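Local coordinates for protein N-formylglutamate amidohydrolase (Ralstonia eutropha, PDB 2Q7S) that binds a zinc ion and probably acts as a hydrolase of the N-formylglutamate amidohydrolase family, at residues P13-P19 with G70-T76; E22-L26 with R162-W167; P84-L88 with Y145-H149; W167-L171 with L233-I237; G200-E204 with P240-S246. One frame throughout, in Å; residues are numbered along the deposited sequence.

Contact 1: P13-P19 with G70-T76; sequences PFTLALP and GTLLAAT
An antiparallel strand pair at the edge of the seven-stranded mixed sheet is made here, with Thr-15 opposite Ala-74 and Ala-17 opposite Leu-72 as hydrogen-bonded pairs. Thr-15 N reaches Ala-74 O at 2.9 Å, and Ala-74 N returns a bond to Thr-15 O. The second pair is joined by Ala-17 N to Leu-72 O at 2.8 Å and by Leu-72 N to Ala-17 O. Beyond the regular strand, Thr-76 N meets Pro-13 O at 3.1 Å from well above the carbonyl plane, while Thr-76 OG1 is held by Ala-12 O.

Phe-14 and Leu-16 share their face of the sheet with Leu-73. Leu-73 CD1 comes to 3.3 Å from Phe-14 CD1, approaching the ring at a slant. With its CG anti to the backbone N (chi1 -178°), Leu-16 sends CD1 to Thr-71 CG2 at 3.4 Å, tighter than ordinary van der Waals contact; Leu-18 CD2 lies beside the same methyl. The other face carries Thr-15, Ala-17, Leu-72 and Ala-74, and there a water whose oxygen is 2.8 Å from Thr-15 OG1 donates to Leu-72 O.

Helix 134-163 packs against the Phe-14 and Leu-73 face, and strand 71-75 pairs on its far side with strand 26-30. The result is an antiparallel edge strand added to the otherwise parallel strands in the middle of an alpha/beta sheet.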
# COMPACT_ATOMS: atom_id res chain seq x y z
N PRO A 13 -0.85 -8.57 13.96
CA PRO A 13 -0.13 -8.15 12.73
C PRO A 13 -0.80 -7.06 11.87
O PRO A 13 -0.21 -6.59 10.89
CB PRO A 13 0.03 -9.46 11.93
CG PRO A 13 -1.06 -10.38 12.43
CD PRO A 13 -1.40 -9.94 13.87
N PHE A 14 -2.03 -6.69 12.22
CA PHE A 14 -2.74 -5.67 11.52
C PHE A 14 -3.80 -5.04 12.42
O PHE A 14 -4.23 -5.62 13.41
CB PHE A 14 -3.35 -6.22 10.23
CG PHE A 14 -4.38 -7.32 10.44
CD1 PHE A 14 -5.70 -7.01 10.68
CD2 PHE A 14 -4.02 -8.63 10.41
CE1 PHE A 14 -6.67 -8.01 10.89
CE2 PHE A 14 -4.97 -9.64 10.61
CZ PHE A 14 -6.29 -9.33 10.84
N THR A 15 -4.16 -3.82 12.07
CA THR A 15 -5.37 -3.18 12.52
C THR A 15 -6.42 -3.24 11.40
O THR A 15 -6.10 -3.28 10.19
CB THR A 15 -5.10 -1.71 12.90
OG1 THR A 15 -4.48 -1.05 11.80
CG2 THR A 15 -4.17 -1.63 14.07
N LEU A 16 -7.68 -3.32 11.81
CA LEU A 16 -8.83 -3.42 10.88
C LEU A 16 -9.93 -2.52 11.42
O LEU A 16 -10.53 -2.83 12.43
CB LEU A 16 -9.33 -4.83 10.79
CG LEU A 16 -10.48 -5.13 9.83
CD1 LEU A 16 -10.10 -4.89 8.31
CD2 LEU A 16 -10.90 -6.54 10.13
N ALA A 17 -10.08 -1.37 10.78
CA ALA A 17 -11.09 -0.35 11.15
C ALA A 17 -12.34 -0.58 10.31
O ALA A 17 -12.34 -0.41 9.06
CB ALA A 17 -10.53 1.11 10.96
N LEU A 18 -13.39 -1.03 11.00
CA LEU A 18 -14.70 -1.30 10.41
C LEU A 18 -15.68 -0.13 10.61
O LEU A 18 -15.60 0.63 11.59
CB LEU A 18 -15.30 -2.62 10.98
CG LEU A 18 -14.44 -3.88 10.81
CD1 LEU A 18 -15.00 -5.04 11.65
CD2 LEU A 18 -14.20 -4.32 9.32
N PRO A 19 -16.64 0.01 9.68
CA PRO A 19 -17.58 1.13 9.82
C PRO A 19 -18.52 1.04 11.03
O PRO A 19 -18.96 -0.05 11.36
CB PRO A 19 -18.34 1.12 8.48
CG PRO A 19 -18.16 -0.24 7.93
CD PRO A 19 -16.90 -0.82 8.50
N GLY A 70 -16.52 2.59 4.72
CA GLY A 70 -15.46 1.69 4.21
C GLY A 70 -14.75 0.87 5.26
O GLY A 70 -14.97 1.01 6.48
N THR A 71 -13.86 0.01 4.79
CA THR A 71 -13.03 -0.78 5.68
C THR A 71 -11.59 -0.41 5.42
O THR A 71 -11.15 -0.34 4.29
CB THR A 71 -13.23 -2.30 5.49
OG1 THR A 71 -14.57 -2.64 5.86
CG2 THR A 71 -12.30 -3.09 6.40
N LEU A 72 -10.87 -0.14 6.49
CA LEU A 72 -9.46 0.16 6.42
C LEU A 72 -8.63 -0.86 7.17
O LEU A 72 -8.66 -0.97 8.40
CB LEU A 72 -9.20 1.60 6.87
CG LEU A 72 -7.72 2.03 6.82
CD1 LEU A 72 -7.07 2.00 5.46
CD2 LEU A 72 -7.67 3.44 7.40
N LEU A 73 -7.86 -1.60 6.38
CA LEU A 73 -6.84 -2.51 6.87
C LEU A 73 -5.40 -1.92 6.84
O LEU A 73 -4.95 -1.36 5.86
CB LEU A 73 -6.89 -3.79 6.07
CG LEU A 73 -5.77 -4.86 6.29
CD1 LEU A 73 -5.85 -5.56 7.69
CD2 LEU A 73 -5.82 -5.89 5.20
N ALA A 74 -4.67 -2.08 7.95
CA ALA A 74 -3.30 -1.60 7.97
C ALA A 74 -2.33 -2.56 8.68
O ALA A 74 -2.64 -3.06 9.77
CB ALA A 74 -3.26 -0.21 8.58
N ALA A 75 -1.16 -2.77 8.07
CA ALA A 75 -0.07 -3.58 8.66
C ALA A 75 0.60 -2.93 9.88
O ALA A 75 0.85 -1.72 9.88
CB ALA A 75 1.00 -3.91 7.62
N THR A 76 0.91 -3.70 10.90
CA THR A 76 1.61 -3.15 12.08
C THR A 76 3.11 -3.51 12.01
O THR A 76 3.95 -2.86 12.63
CB THR A 76 1.01 -3.65 13.43
OG1 THR A 76 0.98 -5.05 13.43
CG2 THR A 76 -0.41 -3.14 13.70
O HOH W 1 -6.68 0.06 10.39

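Contact 2: E22-L26 with R162-W167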
# COMPACT_ATOMS: atom_id res chain seq x y z
N GLU A 22 -23.70 2.41 8.24
CA GLU A 22 -23.94 1.69 6.98
C GLU A 22 -22.60 1.32 6.39
O GLU A 22 -21.71 2.17 6.32
CB GLU A 22 -24.72 2.60 6.00
CG GLU A 22 -24.55 2.30 4.49
CD GLU A 22 -25.03 3.44 3.57
OE1 GLU A 22 -25.19 4.60 4.05
OE2 GLU A 22 -25.22 3.17 2.35
N ALA A 23 -22.42 0.05 6.04
CA ALA A 23 -21.23 -0.37 5.28
C ALA A 23 -21.42 -0.11 3.77
O ALA A 23 -22.56 -0.11 3.26
CB ALA A 23 -20.90 -1.83 5.57
N LEU A 24 -20.31 0.14 3.05
CA LEU A 24 -20.26 0.23 1.56
C LEU A 24 -19.12 -0.64 1.09
O LEU A 24 -18.19 -0.86 1.86
CB LEU A 24 -19.98 1.69 1.16
CG LEU A 24 -21.15 2.66 1.38
CD1 LEU A 24 -20.67 4.13 1.20
CD2 LEU A 24 -22.28 2.35 0.39
N PRO A 25 -19.13 -1.10 -0.17
CA PRO A 25 -18.00 -1.94 -0.62
C PRO A 25 -16.76 -1.13 -1.08
O PRO A 25 -16.35 -1.18 -2.25
CB PRO A 25 -18.57 -2.65 -1.84
CG PRO A 25 -19.60 -1.67 -2.41
CD PRO A 25 -20.16 -0.91 -1.21
N LEU A 26 -16.22 -0.39 -0.14
CA LEU A 26 -14.98 0.34 -0.28
C LEU A 26 -14.05 -0.28 0.73
O LEU A 26 -14.23 -0.15 1.96
CB LEU A 26 -15.22 1.81 0.03
CG LEU A 26 -13.93 2.64 0.07
CD1 LEU A 26 -13.39 2.79 -1.32
CD2 LEU A 26 -14.23 3.98 0.76
N ARG A 162 -21.80 -9.30 -0.60
CA ARG A 162 -23.00 -8.53 -0.18
C ARG A 162 -23.47 -7.53 -1.27
O ARG A 162 -24.66 -7.38 -1.52
CB ARG A 162 -22.70 -7.80 1.07
CG ARG A 162 -23.71 -6.76 1.45
CD ARG A 162 -23.50 -6.25 2.82
NE ARG A 162 -24.41 -5.14 3.00
CZ ARG A 162 -24.39 -4.33 4.06
NH1 ARG A 162 -23.52 -4.51 5.04
NH2 ARG A 162 -25.24 -3.34 4.08
N PHE A 163 -22.54 -6.86 -1.92
CA PHE A 163 -22.92 -5.75 -2.78
C PHE A 163 -22.94 -6.06 -4.27
O PHE A 163 -23.60 -5.37 -5.02
CB PHE A 163 -22.03 -4.55 -2.49
CG PHE A 163 -22.31 -3.91 -1.14
CD1 PHE A 163 -23.31 -2.98 -0.99
CD2 PHE A 163 -21.54 -4.20 -0.06
CE1 PHE A 163 -23.52 -2.38 0.24
CE2 PHE A 163 -21.76 -3.59 1.18
CZ PHE A 163 -22.74 -2.72 1.32
N GLY A 164 -22.19 -7.08 -4.69
CA GLY A 164 -22.06 -7.40 -6.11
C GLY A 164 -21.10 -6.52 -6.85
O GLY A 164 -21.03 -6.58 -8.06
N ALA A 165 -20.31 -5.73 -6.12
CA ALA A 165 -19.24 -4.94 -6.65
C ALA A 165 -18.30 -4.66 -5.48
O ALA A 165 -18.69 -4.76 -4.32
CB ALA A 165 -19.77 -3.64 -7.22
N VAL A 166 -17.07 -4.26 -5.80
CA VAL A 166 -16.14 -3.81 -4.80
C VAL A 166 -15.15 -2.80 -5.42
O VAL A 166 -14.76 -2.87 -6.60
CB VAL A 166 -15.40 -5.02 -4.13
CG1 VAL A 166 -14.54 -5.77 -5.15
CG2 VAL A 166 -14.59 -4.58 -2.90
N TRP A 167 -14.75 -1.86 -4.61
CA TRP A 167 -13.74 -0.86 -4.97
C TRP A 167 -12.67 -0.92 -3.89
O TRP A 167 -12.95 -0.64 -2.72
CB TRP A 167 -14.35 0.54 -5.06
CG TRP A 167 -15.23 0.75 -6.29
CD1 TRP A 167 -14.87 1.29 -7.47
CD2 TRP A 167 -16.62 0.38 -6.42
NE1 TRP A 167 -15.93 1.32 -8.33
CE2 TRP A 167 -17.02 0.76 -7.72
CE3 TRP A 167 -17.55 -0.24 -5.58
CZ2 TRP A 167 -18.29 0.53 -8.20
CZ3 TRP A 167 -18.83 -0.46 -6.05
CH2 TRP A 167 -19.19 -0.07 -7.35
O HOH W 2 -24.41 -1.70 6.50
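Pro-25 sets its CD over the face of Phe-163, the two side chains crossing at about a right angle: CD stands 3.6 Å from the ring centroid and only 8° off the ring normal, a CH-pi contact over the middle of the face. The other face of the phenyl ring is covered near its rim by CG of Arg-162, so the ring sits between the proline and the arginine chain. Ala-23 O approaches Phe-163 CZ at 3.3 Å, at a slant to the ring.

The same proline also meets the start of the next strand. Pro-25 CG touches Trp-167 CZ3 at 3.9 Å, and Pro-25 O accepts a bond of 2.9 Å from Trp-167 N, lying near the indole plane at its edge. Pro-25 CB rests 3.3 Å from Ala-165 O, a buried carbonyl for which the model offers no partner.

Backbone shape sets these groups in place. Pro-25 is the centre of an inverse gamma turn, and Gly-164, the first residue to leave the helical conformation, does so with positive phi as the chain turns toward the strand. The fully extended Arg-162 carries its guanidinium to a water, 3.0 Å from NH2, that also accepts from Ala-23 N.

Leu-26 and Trp-167 then form a parallel bridge between strands 26-30 and 166-174. Val-286 of helix 267-289 covers both Pro-25 and Trp-167, Ala-159 of helix 134-163 touches Pro-25, and Trp-167 packs on Asn-245 of strand 244-252.

Contact 3: P84-L88 with Y145-H149; sequences PNRML and YRPYH
Tyr-145 and His-149, one turn apart on helix 134-163, both reach carbonyl oxygens of the loop 84-88. Among the hydrogen bonds, that of Tyr-145 OH to Arg-86 O is the sounder, 2.6 Å long, with the hydroxyl in the carbonyl plane. A chi1 of -175°, which places CG opposite the main-chain nitrogen, directs the Tyr-145 ring out from the helix toward the loop. His-149 NE2 points at Pro-84 O from 2.5 Å, which is short enough, with an N-H...O angle of 139°, for its exact length to be doubtful; the oxygen also sits tilted out of the imidazole plane.

CH-pi contacts supply the second kind. Leu-88 CD2 stands over the centre of the Tyr-145 ring, 3.7 Å from its centroid. Pro-84 leans on a different tyrosine: its CG lies over a face of Tyr-148, 4.3 Å from the centroid.

Plain apolar packing fills in round these. Pro-84 CB touches Tyr-148 CD2 at 3.5 Å, and Leu-88 CG meets Tyr-145 CE1 at 3.6 Å. Within the helix, His-149 CD2 packs near the rim of the opposite Tyr-145 face, leaving that ring between Leu-88 and His-149. Leu-88 CD1 crosses Arg-146 at about a right angle, near NH1; Arg-146 NE is bonded to Asn-142.

Beyond the two segments, Tyr-148 OH bonds Asp-29. Arg-86 projects its side chain to about 4 Å from that of zinc ligand His-32 and about 7 Å from the zinc ion, consistent with a helix-anchored loop lining the zinc site.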
# COMPACT_ATOMS: atom_id res chain seq x y z
N PRO A 84 3.71 -6.97 2.46
CA PRO A 84 2.47 -7.59 2.00
C PRO A 84 2.00 -7.26 0.59
O PRO A 84 1.09 -7.93 0.13
CB PRO A 84 1.42 -7.11 3.01
CG PRO A 84 2.14 -6.37 4.04
CD PRO A 84 3.47 -6.02 3.55
N ASN A 85 2.58 -6.24 -0.06
CA ASN A 85 2.22 -5.87 -1.42
C ASN A 85 2.99 -6.62 -2.43
O ASN A 85 2.98 -6.27 -3.62
CB ASN A 85 2.41 -4.35 -1.67
CG ASN A 85 1.10 -3.67 -2.03
OD1 ASN A 85 0.03 -4.15 -1.66
ND2 ASN A 85 1.18 -2.63 -2.82
N ARG A 86 3.78 -7.60 -2.00
CA ARG A 86 4.48 -8.44 -2.98
C ARG A 86 3.80 -9.78 -2.94
O ARG A 86 3.15 -10.13 -1.96
CB ARG A 86 5.96 -8.55 -2.63
CG ARG A 86 6.72 -7.22 -2.64
CD ARG A 86 6.68 -6.48 -3.99
NE ARG A 86 7.42 -5.23 -3.97
CZ ARG A 86 6.94 -4.01 -3.66
NH1 ARG A 86 5.67 -3.81 -3.30
NH2 ARG A 86 7.75 -2.96 -3.68
N MSE A 87 4.00 -10.53 -4.01
CA MSE A 87 3.58 -11.91 -4.08
C MSE A 87 4.56 -12.78 -3.31
O MSE A 87 5.72 -12.45 -3.10
CB MSE A 87 3.52 -12.37 -5.55
CG MSE A 87 2.69 -11.52 -6.43
SE MSE A 87 0.80 -11.78 -6.00
CE MSE A 87 0.24 -10.25 -4.99
N LEU A 88 4.06 -13.94 -2.93
CA LEU A 88 4.76 -14.86 -2.10
C LEU A 88 5.91 -15.54 -2.81
O LEU A 88 6.77 -16.10 -2.14
CB LEU A 88 3.76 -15.91 -1.57
CG LEU A 88 3.06 -15.47 -0.29
CD1 LEU A 88 2.24 -16.65 0.23
CD2 LEU A 88 4.05 -14.94 0.72
N TYR A 145 2.39 -12.00 7.01
CA TYR A 145 1.79 -11.85 5.68
C TYR A 145 0.43 -12.52 5.53
O TYR A 145 -0.53 -11.89 5.06
CB TYR A 145 2.76 -12.42 4.65
CG TYR A 145 2.35 -12.25 3.20
CD1 TYR A 145 1.43 -13.09 2.59
CD2 TYR A 145 2.94 -11.27 2.43
CE1 TYR A 145 1.10 -12.93 1.23
CE2 TYR A 145 2.62 -11.14 1.09
CZ TYR A 145 1.70 -11.91 0.53
OH TYR A 145 1.44 -11.73 -0.84
N ARG A 146 0.36 -13.80 5.90
CA ARG A 146 -0.86 -14.57 5.67
C ARG A 146 -2.07 -13.99 6.42
O ARG A 146 -3.14 -13.85 5.85
CB ARG A 146 -0.65 -16.04 6.00
CG ARG A 146 0.28 -16.80 4.98
CD ARG A 146 0.12 -18.31 5.16
NE ARG A 146 1.27 -19.03 4.65
CZ ARG A 146 1.44 -19.39 3.38
NH1 ARG A 146 0.55 -19.08 2.48
NH2 ARG A 146 2.53 -20.05 3.03
N PRO A 147 -1.92 -13.65 7.72
CA PRO A 147 -3.02 -12.96 8.41
C PRO A 147 -3.45 -11.66 7.78
O PRO A 147 -4.65 -11.43 7.64
CB PRO A 147 -2.44 -12.72 9.80
CG PRO A 147 -1.49 -13.75 9.98
CD PRO A 147 -0.84 -13.93 8.65
N TYR A 148 -2.47 -10.81 7.43
CA TYR A 148 -2.76 -9.59 6.73
C TYR A 148 -3.55 -9.89 5.47
O TYR A 148 -4.63 -9.30 5.24
CB TYR A 148 -1.48 -8.82 6.39
CG TYR A 148 -1.75 -7.49 5.70
CD1 TYR A 148 -1.92 -6.34 6.43
CD2 TYR A 148 -1.85 -7.41 4.31
CE1 TYR A 148 -2.19 -5.12 5.81
CE2 TYR A 148 -2.06 -6.19 3.69
CZ TYR A 148 -2.27 -5.06 4.45
OH TYR A 148 -2.51 -3.83 3.85
N HIS A 149 -3.04 -10.78 4.63
CA HIS A 149 -3.75 -11.06 3.37
C HIS A 149 -5.09 -11.77 3.52
O HIS A 149 -6.07 -11.41 2.81
CB HIS A 149 -2.83 -11.72 2.32
CG HIS A 149 -2.24 -10.69 1.43
ND1 HIS A 149 -2.82 -10.32 0.25
CD2 HIS A 149 -1.23 -9.81 1.65
CE1 HIS A 149 -2.16 -9.29 -0.26
NE2 HIS A 149 -1.20 -8.95 0.58

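Contact 4: W167-L171 with L233-I237; sequences WHLNL and LIAQI
Asn-170 OD1 takes two hydrogen bonds, one from NE2 of zinc ligand His-172 and one from Asn-85 ND2, while the carbon side of the same residue rests on Ile-234. Ile-234 CD1 lies 3.4 Å from Asn-170 CB and 3.6 Å from Asn-170 CG, so one methyl packs along the CB-CG side of the amide. Leu-233 CD2 comes up at 4.1 Å from Asn-170 ND2, crossing it at a slant; that nitrogen is already bonded to Asp-29 OD1. No hydrogen bond joins the two segments.

The strand and helix run antiparallel, their axes 10.1 Å apart at 175°, as layers of an alpha/beta/alpha sandwich. Alternate strand residues, His-168 and Asn-170, face helix 233-237, whereas Trp-167 and Leu-169 turn to helix 267-289 on the other side of the sheet.

His-168 is fixed at both ring nitrogens, ND1 by Ser-246 OG and NE2 by Asp-29 OD1. Its side chain reaches into the layer between sheet and helix, where that of Ile-237 crosses it at about a right angle. Ile-237 CD1 sits 3.5 Å from His-168 ND1, approaching the ring obliquely and belonging to neither face nor edge, while Ile-237 CG2 rests at 3.8 Å from His-168 CB. Leu-152 of helix 134-163 touches His-168, Leu-233 and Ile-237.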
# COMPACT_ATOMS: atom_id res chain seq x y z
N TRP A 167 -14.75 -1.86 -4.61
CA TRP A 167 -13.74 -0.86 -4.97
C TRP A 167 -12.67 -0.92 -3.89
O TRP A 167 -12.95 -0.64 -2.72
CB TRP A 167 -14.35 0.54 -5.06
CG TRP A 167 -15.23 0.75 -6.29
CD1 TRP A 167 -14.87 1.29 -7.47
CD2 TRP A 167 -16.62 0.38 -6.42
NE1 TRP A 167 -15.93 1.32 -8.33
CE2 TRP A 167 -17.02 0.76 -7.72
CE3 TRP A 167 -17.55 -0.24 -5.58
CZ2 TRP A 167 -18.29 0.53 -8.20
CZ3 TRP A 167 -18.83 -0.46 -6.05
CH2 TRP A 167 -19.19 -0.07 -7.35
N HIS A 168 -11.48 -1.37 -4.30
CA HIS A 168 -10.34 -1.53 -3.44
C HIS A 168 -9.33 -0.38 -3.68
O HIS A 168 -8.99 -0.13 -4.82
CB HIS A 168 -9.69 -2.86 -3.75
CG HIS A 168 -8.34 -3.02 -3.14
ND1 HIS A 168 -7.24 -3.40 -3.86
CD2 HIS A 168 -7.92 -2.83 -1.88
CE1 HIS A 168 -6.20 -3.48 -3.05
NE2 HIS A 168 -6.59 -3.15 -1.84
N LEU A 169 -8.90 0.30 -2.62
CA LEU A 169 -7.80 1.31 -2.67
C LEU A 169 -6.59 0.74 -1.91
O LEU A 169 -6.68 0.35 -0.77
CB LEU A 169 -8.21 2.66 -2.11
CG LEU A 169 -9.49 3.34 -2.64
CD1 LEU A 169 -9.72 4.74 -1.99
CD2 LEU A 169 -9.48 3.43 -4.17
N ASN A 170 -5.47 0.66 -2.60
CA ASN A 170 -4.18 0.25 -2.07
C ASN A 170 -3.35 1.54 -1.82
O ASN A 170 -3.04 2.29 -2.75
CB ASN A 170 -3.54 -0.69 -3.13
CG ASN A 170 -2.29 -1.36 -2.65
OD1 ASN A 170 -1.20 -1.10 -3.18
ND2 ASN A 170 -2.41 -2.24 -1.68
N LEU A 171 -3.01 1.83 -0.56
CA LEU A 171 -2.63 3.14 -0.15
C LEU A 171 -1.16 3.22 0.20
O LEU A 171 -0.68 2.39 0.98
CB LEU A 171 -3.48 3.55 1.11
CG LEU A 171 -5.01 3.47 0.94
CD1 LEU A 171 -5.76 3.78 2.26
CD2 LEU A 171 -5.49 4.37 -0.17
N LEU A 233 -0.78 -7.37 -7.00
CA LEU A 233 -2.00 -7.43 -6.21
C LEU A 233 -3.16 -6.67 -6.92
O LEU A 233 -4.27 -7.14 -6.98
CB LEU A 233 -1.77 -6.91 -4.77
CG LEU A 233 -3.00 -6.94 -3.90
CD1 LEU A 233 -3.55 -8.42 -3.70
CD2 LEU A 233 -2.73 -6.24 -2.60
N ILE A 234 -2.86 -5.52 -7.52
CA ILE A 234 -3.88 -4.65 -8.12
C ILE A 234 -4.52 -5.29 -9.34
O ILE A 234 -5.71 -5.18 -9.54
CB ILE A 234 -3.28 -3.25 -8.51
CG1 ILE A 234 -2.43 -2.65 -7.36
CG2 ILE A 234 -4.34 -2.31 -9.01
CD1 ILE A 234 -3.23 -2.43 -5.99
N ALA A 235 -3.70 -6.00 -10.14
CA ALA A 235 -4.15 -6.75 -11.31
C ALA A 235 -5.04 -7.95 -10.89
O ALA A 235 -5.94 -8.35 -11.64
CB ALA A 235 -2.98 -7.24 -12.09
N GLN A 236 -4.77 -8.51 -9.71
CA GLN A 236 -5.46 -9.68 -9.22
C GLN A 236 -6.79 -9.33 -8.63
O GLN A 236 -7.75 -10.08 -8.79
CB GLN A 236 -4.64 -10.33 -8.11
CG GLN A 236 -3.44 -11.00 -8.64
CD GLN A 236 -2.64 -11.62 -7.56
OE1 GLN A 236 -2.71 -11.20 -6.38
NE2 GLN A 236 -1.85 -12.63 -7.94
N ILE A 237 -6.83 -8.22 -7.91
CA ILE A 237 -8.08 -7.75 -7.27
C ILE A 237 -8.97 -7.02 -8.32
O ILE A 237 -10.17 -7.34 -8.45
CB ILE A 237 -7.81 -6.89 -6.05
CG1 ILE A 237 -7.24 -7.72 -4.91
CG2 ILE A 237 -9.10 -6.19 -5.55
CD1 ILE A 237 -6.83 -6.87 -3.69

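Contact 5: G200-E204 with P240-S246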
# COMPACT_ATOMS: atom_id res chain seq x y z
N GLY A 200 -4.92 1.61 -16.90
CA GLY A 200 -6.33 1.70 -17.14
C GLY A 200 -7.10 0.40 -17.18
O GLY A 200 -8.16 0.37 -17.79
N THR A 201 -6.59 -0.65 -16.54
CA THR A 201 -7.22 -2.00 -16.62
C THR A 201 -7.82 -2.56 -15.32
O THR A 201 -8.60 -3.51 -15.36
CB THR A 201 -6.23 -3.06 -17.19
OG1 THR A 201 -5.06 -3.08 -16.39
CG2 THR A 201 -5.81 -2.74 -18.68
N THR A 202 -7.48 -2.01 -14.17
CA THR A 202 -7.89 -2.64 -12.90
C THR A 202 -9.00 -1.92 -12.16
O THR A 202 -9.55 -2.45 -11.18
CB THR A 202 -6.72 -2.67 -11.93
OG1 THR A 202 -6.34 -1.31 -11.64
CG2 THR A 202 -5.56 -3.48 -12.53
N CYS A 203 -9.28 -0.70 -12.59
CA CYS A 203 -10.36 0.11 -12.04
C CYS A 203 -11.24 0.68 -13.19
O CYS A 203 -10.75 1.13 -14.24
CB CYS A 203 -9.78 1.26 -11.26
SG CYS A 203 -10.93 2.06 -10.17
N GLU A 204 -12.54 0.67 -12.96
CA GLU A 204 -13.44 1.30 -13.86
C GLU A 204 -13.10 2.80 -13.90
O GLU A 204 -12.75 3.42 -12.88
CB GLU A 204 -14.87 1.01 -13.46
CG GLU A 204 -15.21 1.39 -12.06
CD GLU A 204 -15.82 2.73 -11.92
OE1 GLU A 204 -16.27 3.28 -12.93
OE2 GLU A 204 -15.86 3.24 -10.79
N PRO A 240 -12.42 -5.05 -13.57
CA PRO A 240 -13.66 -4.30 -13.65
C PRO A 240 -14.83 -4.93 -14.40
O PRO A 240 -15.97 -4.57 -14.14
CB PRO A 240 -13.21 -2.99 -14.29
CG PRO A 240 -11.78 -2.89 -13.95
CD PRO A 240 -11.29 -4.27 -14.08
N ALA A 241 -14.56 -5.86 -15.31
CA ALA A 241 -15.60 -6.55 -16.06
C ALA A 241 -16.39 -7.51 -15.14
O ALA A 241 -17.44 -8.00 -15.52
CB ALA A 241 -14.98 -7.31 -17.22
N GLU A 242 -15.89 -7.76 -13.92
CA GLU A 242 -16.55 -8.57 -12.94
C GLU A 242 -17.04 -7.69 -11.83
O GLU A 242 -17.48 -8.18 -10.79
CB GLU A 242 -15.58 -9.59 -12.37
CG GLU A 242 -15.06 -10.59 -13.35
CD GLU A 242 -14.06 -11.50 -12.72
OE1 GLU A 242 -14.34 -12.01 -11.60
OE2 GLU A 242 -13.00 -11.72 -13.33
N ARG A 243 -16.89 -6.39 -12.02
CA ARG A 243 -17.26 -5.37 -11.05
C ARG A 243 -16.40 -5.33 -9.79
O ARG A 243 -16.83 -4.87 -8.71
CB ARG A 243 -18.75 -5.45 -10.73
CG ARG A 243 -19.58 -5.36 -12.00
CD ARG A 243 -21.04 -5.57 -11.72
NE ARG A 243 -21.59 -4.68 -10.70
CZ ARG A 243 -21.67 -3.35 -10.81
NH1 ARG A 243 -21.24 -2.73 -11.89
NH2 ARG A 243 -22.21 -2.64 -9.83
N ARG A 244 -15.16 -5.79 -9.95
CA ARG A 244 -14.15 -5.75 -8.91
C ARG A 244 -13.13 -4.74 -9.42
O ARG A 244 -12.67 -4.84 -10.55
CB ARG A 244 -13.52 -7.11 -8.71
CG ARG A 244 -14.49 -8.22 -8.32
CD ARG A 244 -13.91 -9.56 -8.59
NE ARG A 244 -14.70 -10.63 -7.96
CZ ARG A 244 -14.57 -11.02 -6.69
NH1 ARG A 244 -13.70 -10.43 -5.89
NH2 ARG A 244 -15.32 -11.99 -6.20
N ASN A 245 -12.80 -3.77 -8.59
CA ASN A 245 -11.97 -2.63 -8.99
C ASN A 245 -10.84 -2.44 -7.99
O ASN A 245 -11.06 -2.52 -6.80
CB ASN A 245 -12.82 -1.34 -9.05
CG ASN A 245 -14.01 -1.47 -9.99
OD1 ASN A 245 -13.88 -1.34 -11.20
ND2 ASN A 245 -15.15 -1.85 -9.42
N SER A 246 -9.66 -2.13 -8.49
CA SER A 246 -8.53 -1.85 -7.63
C SER A 246 -7.75 -0.65 -8.22
O SER A 246 -7.46 -0.55 -9.46
CB SER A 246 -7.64 -3.09 -7.51
OG SER A 246 -6.72 -3.04 -6.44
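Glu-204 and Asn-245 cross at a slant, carboxylate and amide planes 79° apart; CG and the backbone N of the glutamate, not its carboxylate, approach the amide oxygen. Asn-245 OD1 accepts from Glu-204 N at 3.0 Å and lies 3.2 Å from Glu-204 CG. Glu-204 bends at chi2 (95°), leading its carboxylate away from that amide; the asparagine's other end, ND2, is bonded to Val-166 O.

The Thr-202 hydroxyl and carbonyl meet the backbone of Ser-246. Thr-202 OG1, set between its own N and carbonyl carbon (chi1 63°), donates to Ser-246 O over 2.6 Å. Ser-246 N answers with a bond of 2.7 Å to Thr-202 O, coming from above the carbonyl plane.

CG and CD of Pro-240 pack on the loop backbone, with CG at 3.4 Å from Thr-202 C and CD at 3.1 Å from Thr-201 O.

Chemically, these bonds fix the loop just where helix 205-217 starts. Glu-204 is the N-cap residue, its OE1 capping a backbone N just beyond, while OE2 is bonded to Trp-167 NE1 and Tyr-285 OH. With the helix start and those donors around it, the carboxylate is probably kept in its charged form.

Contacts 1 and 3 are partly buried, contacts 2, 4 and 5 buried; contact 1 is the edge of the sheet, held by regular backbone bonds. Contacts 2, 4 and 5 gather round strands 166-174 and 244-252: Trp-167 belongs to both contact 2 and contact 4, and contacts 4 and 5 meet across these neighbouring strands. Contacts 2 and 3 hold the end and the middle of helix 134-163. Chemistry follows place: aromatic-proline packing at the strand's start in 2, a tyrosine and a histidine bonding to loop carbonyls near the zinc in 3, apolar cover over polar residues in 4, and a loop tied by hydrogen bonds before a helix in 5.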